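Local structure of putative D-glycero-D-manno-heptose 7-phosphate kinase (Campylobacter jejuni subsp. jejuni, 4N3O) at residues A[108-111]-A[112-116]. The protein phosphorylates D-glycero-alpha-D-manno-heptose 7-phosphate at C-1 with ATP, the first of three steps from this sugar to the GDP-activated heptose used for the capsule polysaccharide. Sequence-based numbering, arbitrary orientation.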
ATOM      1  N   SER A 108       0.205   1.313  15.374  1.00 43.05           N
ATOM      2  CA  SER A 108      -0.342   0.488  14.317  1.00 44.19           C
ATOM      3  C   SER A 108      -1.126   1.296  13.331  1.00 43.76           C
ATOM      4  O   SER A 108      -1.711   2.299  13.698  1.00 47.54           O
ATOM      5  CB  SER A 108      -1.284  -0.554  14.924  1.00 44.58           C
ATOM      6  OG  SER A 108      -2.020  -1.203  13.888  1.00 42.86           O
ATOM      7  N   ASP A 109      -1.161   0.852  12.076  1.00 44.29           N
ATOM      8  CA  ASP A 109      -1.971   1.545  11.056  1.00 42.56           C
ATOM      9  C   ASP A 109      -3.464   1.267  11.204  1.00 46.44           C
ATOM     10  O   ASP A 109      -4.273   1.950  10.581  1.00 49.95           O
ATOM     11  CB  ASP A 109      -1.544   1.146   9.650  1.00 40.52           C
ATOM     12  CG  ASP A 109      -0.232   1.733   9.257  1.00 38.49           C
ATOM     13  OD1 ASP A 109       0.103   2.791   9.797  1.00 42.05           O
ATOM     14  OD2 ASP A 109       0.468   1.154   8.406  1.00 37.50           O
ATOM     15  N   VAL A 110      -3.823   0.265  12.007  1.00 47.54           N
ATOM     16  CA  VAL A 110      -5.221  -0.088  12.216  1.00 52.98           C
ATOM     17  C   VAL A 110      -5.565  -0.015  13.696  1.00 53.66           C
ATOM     18  O   VAL A 110      -4.709  -0.233  14.530  1.00 51.39           O
ATOM     19  CB  VAL A 110      -5.560  -1.504  11.706  1.00 53.20           C
ATOM     20  CG1 VAL A 110      -5.084  -1.677  10.270  1.00 53.17           C
ATOM     21  CG2 VAL A 110      -4.944  -2.571  12.602  1.00 52.79           C
ATOM     22  N   PRO A 111      -6.838   0.268  14.012  1.00 63.52           N
ATOM     23  CA  PRO A 111      -7.301   0.388  15.394  1.00 68.74           C
ATOM     24  C   PRO A 111      -7.249  -0.906  16.209  1.00 70.92           C
ATOM     25  O   PRO A 111      -7.168  -2.021  15.663  1.00 63.14           O
ATOM     26  CB  PRO A 111      -8.776   0.838  15.246  1.00 73.22           C
ATOM     27  CG  PRO A 111      -8.936   1.266  13.825  1.00 72.71           C
ATOM     28  CD  PRO A 111      -7.939   0.465  13.048  1.00 69.53           C
ATOM     29  N   SER A 112      -7.324  -0.729  17.519  1.00 76.50           N
ATOM     30  CA  SER A 112      -7.320  -1.830  18.468  1.00 86.80           C
ATOM     31  C   SER A 112      -8.485  -2.801  18.218  1.00 86.40           C
ATOM     32  O   SER A 112      -9.589  -2.379  17.856  1.00 87.25           O
ATOM     33  CB  SER A 112      -7.411  -1.259  19.894  1.00 90.23           C
ATOM     34  OG  SER A 112      -7.415  -2.280  20.876  1.00 93.89           O
ATOM     35  N   GLY A 113      -8.219  -4.098  18.378  1.00 82.53           N
ATOM     36  CA  GLY A 113      -9.252  -5.127  18.232  1.00 87.03           C
ATOM     37  C   GLY A 113      -9.361  -5.814  16.883  1.00 82.89           C
ATOM     38  O   GLY A 113      -9.966  -6.882  16.779  1.00 84.61           O
ATOM     39  N   SER A 114      -8.793  -5.208  15.849  1.00 77.23           N
ATOM     40  CA  SER A 114      -8.843  -5.780  14.501  1.00 76.06           C
ATOM     41  C   SER A 114      -8.361  -7.255  14.481  1.00 73.89           C
ATOM     42  O   SER A 114      -7.573  -7.688  15.339  1.00 73.42           O
ATOM     43  CB  SER A 114      -8.013  -4.906  13.555  1.00 75.39           C
ATOM     44  OG  SER A 114      -8.369  -3.531  13.693  1.00 76.01           O
ATOM     45  N   GLY A 115      -8.859  -8.026  13.516  1.00 68.34           N
ATOM     46  CA  GLY A 115      -8.501  -9.449  13.394  1.00 64.05           C
ATOM     47  C   GLY A 115      -7.503  -9.682  12.279  1.00 59.57           C
ATOM     48  O   GLY A 115      -7.697 -10.561  11.429  1.00 59.18           O
ATOM     49  N   LEU A 116      -6.420  -8.910  12.313  1.00 55.15           N
ATOM     50  CA  LEU A 116      -5.390  -8.961  11.284  1.00 52.36           C
ATOM     51  C   LEU A 116      -4.013  -9.387  11.793  1.00 46.69           C
ATOM     52  O   LEU A 116      -3.019  -9.114  11.140  1.00 43.11           O
ATOM     53  CB  LEU A 116      -5.276  -7.573  10.626  1.00 52.67           C
ATOM     54  CG  LEU A 116      -6.554  -7.032   9.985  1.00 55.59           C
ATOM     55  CD1 LEU A 116      -6.364  -5.623   9.450  1.00 57.43           C
ATOM     56  CD2 LEU A 116      -6.995  -7.964   8.872  1.00 61.70           C
TER
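Ser-114 reaches back to the carbonyl of Pro-111 across a type II beta turn, Pro-111 to Ser-114, at the head of the glycine- and serine-rich phosphate-binding loop of the GHMP kinases. Gly-113 to Leu-116 belong to the probable ATP site, by similarity to relatives, and the loop leads from strand 102-108 into helix 118-134.

Two serine hydroxyls brace the backbone. Ser-114 OG donates to Pro-111 O at 2.8 Å, coming in 29° out of the carbonyl plane; with OG anti to the carbonyl carbon (chi1 -50°), the hydroxyl is directed into the turn. Just before the turn, Ser-108 OG gives a 2.9 Å bond to Val-110 O, this time in the carbonyl plane and on a lone pair. Gly-113 takes the third position of the turn with a positive phi of 96°, a conformation in which a beta carbon would run into the carbonyl oxygen of the preceding residue. At the strand end, Asp-109 bonds Tyr-43 N through OD2 and His-45 NE2 through OD1. Leu-116 is joined through its backbone to Arg-14, the likely transition-state stabilizer.

Van der Waals contacts line the inner side of the bend. Val-110 CG2 lies beside the hydroxyl of Ser-114, 3.7 Å from OG. Both Val-110 and Leu-116 also pack on Leu-13 of strand 6-21, and Leu-116 continues onto Phe-206, tying the loop to both sheets. Between the two residues themselves, the methyls Val-110 CG1 and Leu-116 CD1 meet at 4.2 Å.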